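Local coordinates for hypothetical protein TM1553 (Thermotoga maritima, PDB 1VRM) that probably acts as a flavin transferase of the ApbE family, moving FMN from FAD onto target proteins, at residues 69-72 / 78-81; 142-147 / 153-158; 219-224 / 303-308. All blocks are in the same frame, centred on the assembly; numbering follows the deposited sequence.

Overall arrangement
Contacts 1 and 2 lie close together, their centres 10 Å apart, and share one small antiparallel sheet in which strand 79-80 pairs with strand 151-154 and that strand with 143-146. They touch through W78, which packs on L144, D146 and M153, and through I71 on V154. Contact 3 lies on the opposite side of the chain's centre, its centre about 39 Å and 37 Å from those of contacts 1 and 2, where a two-stranded ribbon meets the large antiparallel sheet. All three are partly buried. Contact 2 is held by backbone and asparagine hydrogen bonds, contact 1 by aliphatic packing with a water bridge on its exposed side, and contact 3 by side-chain ends alone, without hydrogen bonds.

Contact 1: 69-72 / 78-81; sequences KKIN and WVEV
K70 and E80 meet through a water that accepts a hydrogen bond from K70 NZ at 2.6 Å and donates one to the carbonyl E80 O at 2.7 Å. The direct separation of K70 NZ and E80 O is 4.0 Å, too long for a bond, and the water spans the step. K70 gets there as a fully stretched chain, CG anti to the backbone N (chi1 179°), and on the way its CE passes obliquely over V79 CG1 at 3.8 Å. CE rests on a valine methyl while the ammonium group, on the solvent side, is bound by the water. Beneath it the chemistry is purely aliphatic. I71 CG1 lies 4.2 Å from the same V79 CG1, while I71 CD1 meets V81 CG1 at 4.0 Å, the two side chains crossing at about a right angle. V79, whose CG1 is touched by both K70 and I71, is buried, whereas the side chain of E80 starts out away from the helix. Helix 67-72 packs across the edge strand 79-80, whose V79 is hydrogen-bonded through its backbone to V152 of strand 151-154, while I71 also touches V154 of that strand and I89 of helix 83-98.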
# COMPACT_ATOMS: atom_id res chain seq x y z
N LYS A 69 3.62 14.71 8.27
CA LYS A 69 4.62 15.12 9.24
C LYS A 69 4.05 16.30 10.02
O LYS A 69 4.21 16.35 11.27
CB LYS A 69 5.93 15.48 8.60
CG LYS A 69 7.02 15.83 9.58
CD LYS A 69 8.36 15.78 8.92
CE LYS A 69 9.38 16.56 9.71
NZ LYS A 69 9.50 16.01 11.06
N LYS A 70 3.38 17.23 9.36
CA LYS A 70 2.78 18.38 10.07
C LYS A 70 1.81 17.91 11.15
O LYS A 70 1.91 18.33 12.29
CB LYS A 70 2.04 19.32 9.12
CG LYS A 70 1.37 20.52 9.78
CD LYS A 70 0.63 21.29 8.71
CE LYS A 70 -0.30 22.30 9.25
NZ LYS A 70 -0.71 23.19 8.10
N ILE A 71 0.92 16.98 10.83
CA ILE A 71 0.01 16.47 11.83
C ILE A 71 0.79 15.74 12.94
O ILE A 71 0.61 16.02 14.16
CB ILE A 71 -1.02 15.47 11.22
CG1 ILE A 71 -1.97 16.19 10.26
CG2 ILE A 71 -1.79 14.77 12.36
CD1 ILE A 71 -2.66 15.27 9.26
N ASN A 72 1.72 14.87 12.56
CA ASN A 72 2.52 14.08 13.54
C ASN A 72 3.33 14.93 14.50
O ASN A 72 3.60 14.52 15.64
CB ASN A 72 3.40 13.08 12.84
CG ASN A 72 2.60 11.94 12.21
OD1 ASN A 72 1.43 11.71 12.56
ND2 ASN A 72 3.26 11.18 11.32
N TRP A 78 -5.78 20.69 17.16
CA TRP A 78 -6.66 20.53 15.99
C TRP A 78 -5.99 21.18 14.79
O TRP A 78 -5.78 22.41 14.75
CB TRP A 78 -8.07 21.07 16.22
CG TRP A 78 -8.87 20.24 17.12
CD1 TRP A 78 -9.06 20.43 18.44
CD2 TRP A 78 -9.57 19.05 16.78
NE1 TRP A 78 -9.84 19.44 18.96
CE2 TRP A 78 -10.15 18.56 17.96
CE3 TRP A 78 -9.73 18.34 15.60
CZ2 TRP A 78 -10.93 17.42 17.98
CZ3 TRP A 78 -10.48 17.18 15.64
CH2 TRP A 78 -11.10 16.77 16.81
N VAL A 79 -5.58 20.34 13.85
CA VAL A 79 -4.78 20.77 12.72
C VAL A 79 -5.63 20.90 11.45
O VAL A 79 -6.23 19.93 11.01
CB VAL A 79 -3.59 19.76 12.44
CG1 VAL A 79 -2.74 20.21 11.26
CG2 VAL A 79 -2.68 19.61 13.65
N GLU A 80 -5.66 22.10 10.87
CA GLU A 80 -6.38 22.33 9.62
C GLU A 80 -5.62 21.67 8.50
O GLU A 80 -4.40 21.79 8.37
CB GLU A 80 -6.53 23.81 9.34
CG GLU A 80 -7.49 24.45 10.31
CD GLU A 80 -7.44 25.99 10.30
OE1 GLU A 80 -7.04 26.58 9.26
OE2 GLU A 80 -7.82 26.59 11.33
N VAL A 81 -6.37 20.91 7.71
CA VAL A 81 -5.80 20.29 6.52
C VAL A 81 -6.69 20.51 5.29
O VAL A 81 -7.86 20.90 5.39
CB VAL A 81 -5.59 18.77 6.73
CG1 VAL A 81 -4.67 18.53 7.96
CG2 VAL A 81 -6.90 18.05 6.91
O HOH W 1 -2.16 21.32 6.91

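Contact 2: 142-147 / 153-158; sequences NVLFDD and MVKNGV
A beta hairpin joins the two segments, strand 143-146 running antiparallel to 151-154. L144 and M153 form its hydrogen-bonded pair, L144 N giving to M153 O at 2.8 Å and M153 N to L144 O at 2.9 Å; V143 and V154 are the adjoining non-hydrogen-bonded pair. K155 N then reaches N142 O at 3.0 Å. N142 also uses its side chain: OD1 takes a nearly straight bond (168°) from N156 ND2 at 2.7 Å, while ND2 bonds back to G139 O. The N156 donor stands above the N142 carbonyl plane, and the two amides are perpendicular. N156 belongs to the type I' turn K155-V158, whose V158 CG1 packs against N142 CB at 3.5 Å. An alanine in place of N142 would probably leave N156 ND2 without this acceptor, the N156 amide freer to turn, and G139 O without this donor. L144 and the selenomethionine M153 lie side by side, and the bend at chi3 (71°) brings M153 CE to L144 CD1 at 3.4 Å, tighter than usual. W78 covers the L144 and M153 face of the sheet; on the other face V143 rests on C93 of helix 83-98, with strand 151-154 central between 143-146 and 79-80.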
# COMPACT_ATOMS: atom_id res chain seq x y z
N ASN A 142 -7.44 6.80 17.77
CA ASN A 142 -6.79 7.98 18.31
C ASN A 142 -6.71 9.12 17.31
O ASN A 142 -6.20 10.18 17.62
CB ASN A 142 -5.41 7.63 18.83
CG ASN A 142 -5.47 6.74 20.01
OD1 ASN A 142 -6.00 7.12 21.09
ND2 ASN A 142 -4.96 5.51 19.86
N VAL A 143 -7.15 8.89 16.07
CA VAL A 143 -7.24 9.98 15.09
C VAL A 143 -8.65 10.52 15.08
O VAL A 143 -9.60 9.77 14.76
CB VAL A 143 -6.92 9.48 13.69
CG1 VAL A 143 -6.85 10.67 12.69
CG2 VAL A 143 -5.59 8.69 13.71
N LEU A 144 -8.79 11.79 15.44
CA LEU A 144 -10.10 12.45 15.56
C LEU A 144 -10.28 13.42 14.42
O LEU A 144 -9.31 14.03 13.93
CB LEU A 144 -10.20 13.21 16.87
CG LEU A 144 -9.80 12.41 18.12
CD1 LEU A 144 -10.03 13.23 19.38
CD2 LEU A 144 -10.52 11.08 18.18
N PHE A 145 -11.55 13.55 13.99
CA PHE A 145 -11.91 14.35 12.82
C PHE A 145 -12.92 15.42 13.18
O PHE A 145 -13.84 15.16 13.95
CB PHE A 145 -12.53 13.43 11.78
CG PHE A 145 -11.58 12.40 11.26
CD1 PHE A 145 -10.70 12.74 10.28
CD2 PHE A 145 -11.56 11.11 11.76
CE1 PHE A 145 -9.78 11.80 9.78
CE2 PHE A 145 -10.66 10.15 11.27
CZ PHE A 145 -9.75 10.52 10.30
N ASP A 146 -12.73 16.59 12.58
CA ASP A 146 -13.66 17.71 12.62
C ASP A 146 -14.10 17.98 11.17
O ASP A 146 -13.47 18.76 10.46
CB ASP A 146 -12.95 18.89 13.25
CG ASP A 146 -13.77 20.17 13.25
OD1 ASP A 146 -14.93 20.16 12.78
OD2 ASP A 146 -13.21 21.18 13.75
N ASP A 147 -15.22 17.37 10.77
CA ASP A 147 -15.75 17.60 9.42
C ASP A 147 -16.20 19.04 9.17
O ASP A 147 -16.03 19.55 8.08
CB ASP A 147 -16.94 16.68 9.10
CG ASP A 147 -16.61 15.20 9.15
OD1 ASP A 147 -15.44 14.80 8.96
OD2 ASP A 147 -17.56 14.42 9.41
N MSE A 153 -7.01 15.70 14.61
CA MSE A 153 -6.19 15.71 15.82
C MSE A 153 -5.73 14.30 16.06
O MSE A 153 -6.51 13.36 15.89
CB MSE A 153 -6.95 16.24 17.04
CG MSE A 153 -6.09 16.06 18.30
SE MSE A 153 -6.78 17.13 19.74
CE MSE A 153 -8.35 16.09 20.06
N VAL A 154 -4.48 14.18 16.52
CA VAL A 154 -3.94 12.89 16.97
C VAL A 154 -3.77 12.94 18.48
O VAL A 154 -3.09 13.83 18.98
CB VAL A 154 -2.64 12.46 16.30
CG1 VAL A 154 -2.92 12.02 14.88
CG2 VAL A 154 -1.53 13.54 16.34
N LYS A 155 -4.47 12.03 19.19
CA LYS A 155 -4.32 11.90 20.62
C LYS A 155 -3.46 10.70 21.02
O LYS A 155 -3.11 9.84 20.20
CB LYS A 155 -5.66 11.83 21.34
CG LYS A 155 -6.51 10.75 20.97
CD LYS A 155 -7.78 10.75 21.84
CE LYS A 155 -8.53 9.45 21.65
NZ LYS A 155 -9.62 9.30 22.66
N ASN A 156 -3.08 10.69 22.30
CA ASN A 156 -2.28 9.61 22.88
C ASN A 156 -0.95 9.42 22.17
O ASN A 156 -0.34 8.35 22.26
CB ASN A 156 -3.08 8.31 22.91
CG ASN A 156 -4.20 8.37 23.92
OD1 ASN A 156 -3.99 8.86 25.03
ND2 ASN A 156 -5.38 7.95 23.53
N GLY A 157 -0.45 10.47 21.55
CA GLY A 157 0.86 10.46 20.95
C GLY A 157 0.94 9.63 19.70
O GLY A 157 2.05 9.34 19.22
N VAL A 158 -0.18 9.32 19.07
CA VAL A 158 -0.08 8.48 17.87
C VAL A 158 0.52 9.29 16.71
O VAL A 158 0.41 10.53 16.66
CB VAL A 158 -1.37 7.81 17.42
CG1 VAL A 158 -1.99 6.95 18.48
CG2 VAL A 158 -2.34 8.80 16.90

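Contact 3: 219-224 / 303-308; sequences VIDYIY and HLLIVL
I220 and V307 meet tip to tip, I220 CD1 touching V307 CG2 at 3.5 Å, and this is the tight part of the contact. The chain turns a corner at I220, and its side chain leaves with CG1 between the backbone N and the carbonyl carbon (chi1 59°) and runs on extended, so that CD1 is the atom that meets the other strand. The same I220 CD1 comes within 4.3 Å of L305 CD2, so one methyl bears on two residues, L305 and V307, that point to the same side of strand 303-308. Beside this the packing thins out: D221 crosses L305 obliquely, with carboxylate oxygen D221 OD2 lying 3.6 Å from L305 CD1, a van der Waals approach of an oxygen to a methyl. D221 OD1 turns back to its own strand, where Y222 N gives it a weak bond. On the far side of the ribbon, remote from 303-308, the exposed V219 and Y222 pack together, V219 CG1 lying 3.6 Å above one face of the Y222 ring, offset toward its rim. The backbones stay apart, the nearest CA atoms, those of D221 and L305, being 9.5 Å apart. Ribbon 207-212/219-225 lies over a face of the large sheet, where I223 touches I268 and V307 lies beside W263 and S264 of strand 262-269. With no hydrogen bond across it, the contact rests mainly on aliphatic ends, with one carboxylate oxygen against a methyl, and the nearness of D221 OD2 to E323 OE1 may raise the pKa of one of the two carboxylates.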
# COMPACT_ATOMS: atom_id res chain seq x y z
N VAL A 219 8.40 -16.75 -11.32
CA VAL A 219 7.00 -16.37 -11.18
C VAL A 219 6.24 -17.60 -10.68
O VAL A 219 6.39 -18.69 -11.25
CB VAL A 219 6.48 -15.93 -12.57
CG1 VAL A 219 5.03 -15.75 -12.57
CG2 VAL A 219 7.19 -14.65 -12.98
N ILE A 220 5.38 -17.42 -9.68
CA ILE A 220 4.63 -18.56 -9.17
C ILE A 220 3.22 -18.61 -9.80
O ILE A 220 2.55 -19.63 -9.71
CB ILE A 220 4.52 -18.56 -7.64
CG1 ILE A 220 3.84 -17.28 -7.15
CG2 ILE A 220 5.90 -18.79 -6.98
CD1 ILE A 220 3.63 -17.25 -5.64
N ASP A 221 2.78 -17.54 -10.46
CA ASP A 221 1.44 -17.56 -11.09
C ASP A 221 1.37 -16.38 -12.05
O ASP A 221 2.11 -15.40 -11.87
CB ASP A 221 0.39 -17.41 -10.00
CG ASP A 221 -1.00 -17.90 -10.42
OD1 ASP A 221 -1.20 -18.48 -11.54
OD2 ASP A 221 -1.93 -17.66 -9.61
N TYR A 222 0.51 -16.50 -13.07
CA TYR A 222 0.19 -15.40 -13.97
C TYR A 222 -1.27 -15.05 -13.90
O TYR A 222 -2.11 -15.95 -13.89
CB TYR A 222 0.53 -15.73 -15.40
CG TYR A 222 2.01 -15.73 -15.68
CD1 TYR A 222 2.70 -14.54 -15.87
CD2 TYR A 222 2.72 -16.92 -15.73
CE1 TYR A 222 4.07 -14.52 -16.12
CE2 TYR A 222 4.08 -16.91 -15.98
CZ TYR A 222 4.72 -15.72 -16.18
OH TYR A 222 6.08 -15.74 -16.43
N ILE A 223 -1.54 -13.76 -13.82
CA ILE A 223 -2.89 -13.28 -13.91
C ILE A 223 -3.07 -12.36 -15.08
O ILE A 223 -2.11 -11.84 -15.65
CB ILE A 223 -3.37 -12.62 -12.61
CG1 ILE A 223 -2.51 -11.40 -12.28
CG2 ILE A 223 -3.31 -13.64 -11.47
CD1 ILE A 223 -3.18 -10.42 -11.34
N TYR A 224 -4.33 -12.22 -15.47
CA TYR A 224 -4.71 -11.52 -16.69
C TYR A 224 -5.69 -10.45 -16.30
O TYR A 224 -6.74 -10.75 -15.78
CB TYR A 224 -5.32 -12.53 -17.67
CG TYR A 224 -4.31 -13.55 -18.10
CD1 TYR A 224 -4.02 -14.65 -17.30
CD2 TYR A 224 -3.66 -13.44 -19.32
CE1 TYR A 224 -3.07 -15.59 -17.70
CE2 TYR A 224 -2.74 -14.34 -19.70
CZ TYR A 224 -2.44 -15.43 -18.91
OH TYR A 224 -1.50 -16.34 -19.33
N HIS A 303 -9.68 -10.34 -3.96
CA HIS A 303 -9.51 -11.65 -4.49
C HIS A 303 -8.06 -12.00 -4.37
O HIS A 303 -7.21 -11.30 -4.95
CB HIS A 303 -10.03 -11.65 -5.92
CG HIS A 303 -11.43 -11.12 -5.96
ND1 HIS A 303 -12.48 -11.81 -5.38
CD2 HIS A 303 -11.90 -9.89 -6.27
CE1 HIS A 303 -13.56 -11.04 -5.40
NE2 HIS A 303 -13.24 -9.87 -5.93
N LEU A 304 -7.74 -13.07 -3.65
CA LEU A 304 -6.38 -13.18 -3.15
C LEU A 304 -5.65 -14.48 -3.31
O LEU A 304 -6.23 -15.56 -3.45
CB LEU A 304 -6.32 -12.79 -1.72
CG LEU A 304 -6.81 -13.75 -0.67
CD1 LEU A 304 -6.50 -13.19 0.71
CD2 LEU A 304 -8.30 -14.04 -0.83
N LEU A 305 -4.33 -14.35 -3.26
CA LEU A 305 -3.40 -15.46 -3.24
C LEU A 305 -2.43 -15.20 -2.10
O LEU A 305 -1.82 -14.12 -2.05
CB LEU A 305 -2.63 -15.54 -4.54
CG LEU A 305 -1.57 -16.64 -4.69
CD1 LEU A 305 -1.29 -16.93 -6.11
CD2 LEU A 305 -0.26 -16.22 -4.04
N ILE A 306 -2.26 -16.18 -1.21
CA ILE A 306 -1.35 -16.08 -0.08
C ILE A 306 -0.23 -17.10 -0.26
O ILE A 306 -0.48 -18.24 -0.57
CB ILE A 306 -2.07 -16.41 1.25
CG1 ILE A 306 -3.27 -15.51 1.48
CG2 ILE A 306 -1.09 -16.35 2.41
CD1 ILE A 306 -4.15 -15.94 2.56
N VAL A 307 1.02 -16.67 -0.05
CA VAL A 307 2.13 -17.60 0.05
C VAL A 307 2.49 -17.66 1.52
O VAL A 307 2.96 -16.67 2.10
CB VAL A 307 3.35 -17.13 -0.74
CG1 VAL A 307 4.49 -18.20 -0.58
CG2 VAL A 307 3.01 -16.87 -2.20
N LEU A 308 2.21 -18.79 2.14
CA LEU A 308 2.47 -18.97 3.55
C LEU A 308 3.98 -19.19 3.77
O LEU A 308 4.70 -19.54 2.84
CB LEU A 308 1.69 -20.15 4.06
CG LEU A 308 0.19 -20.01 3.97
CD1 LEU A 308 -0.42 -21.39 4.20
CD2 LEU A 308 -0.28 -18.95 4.96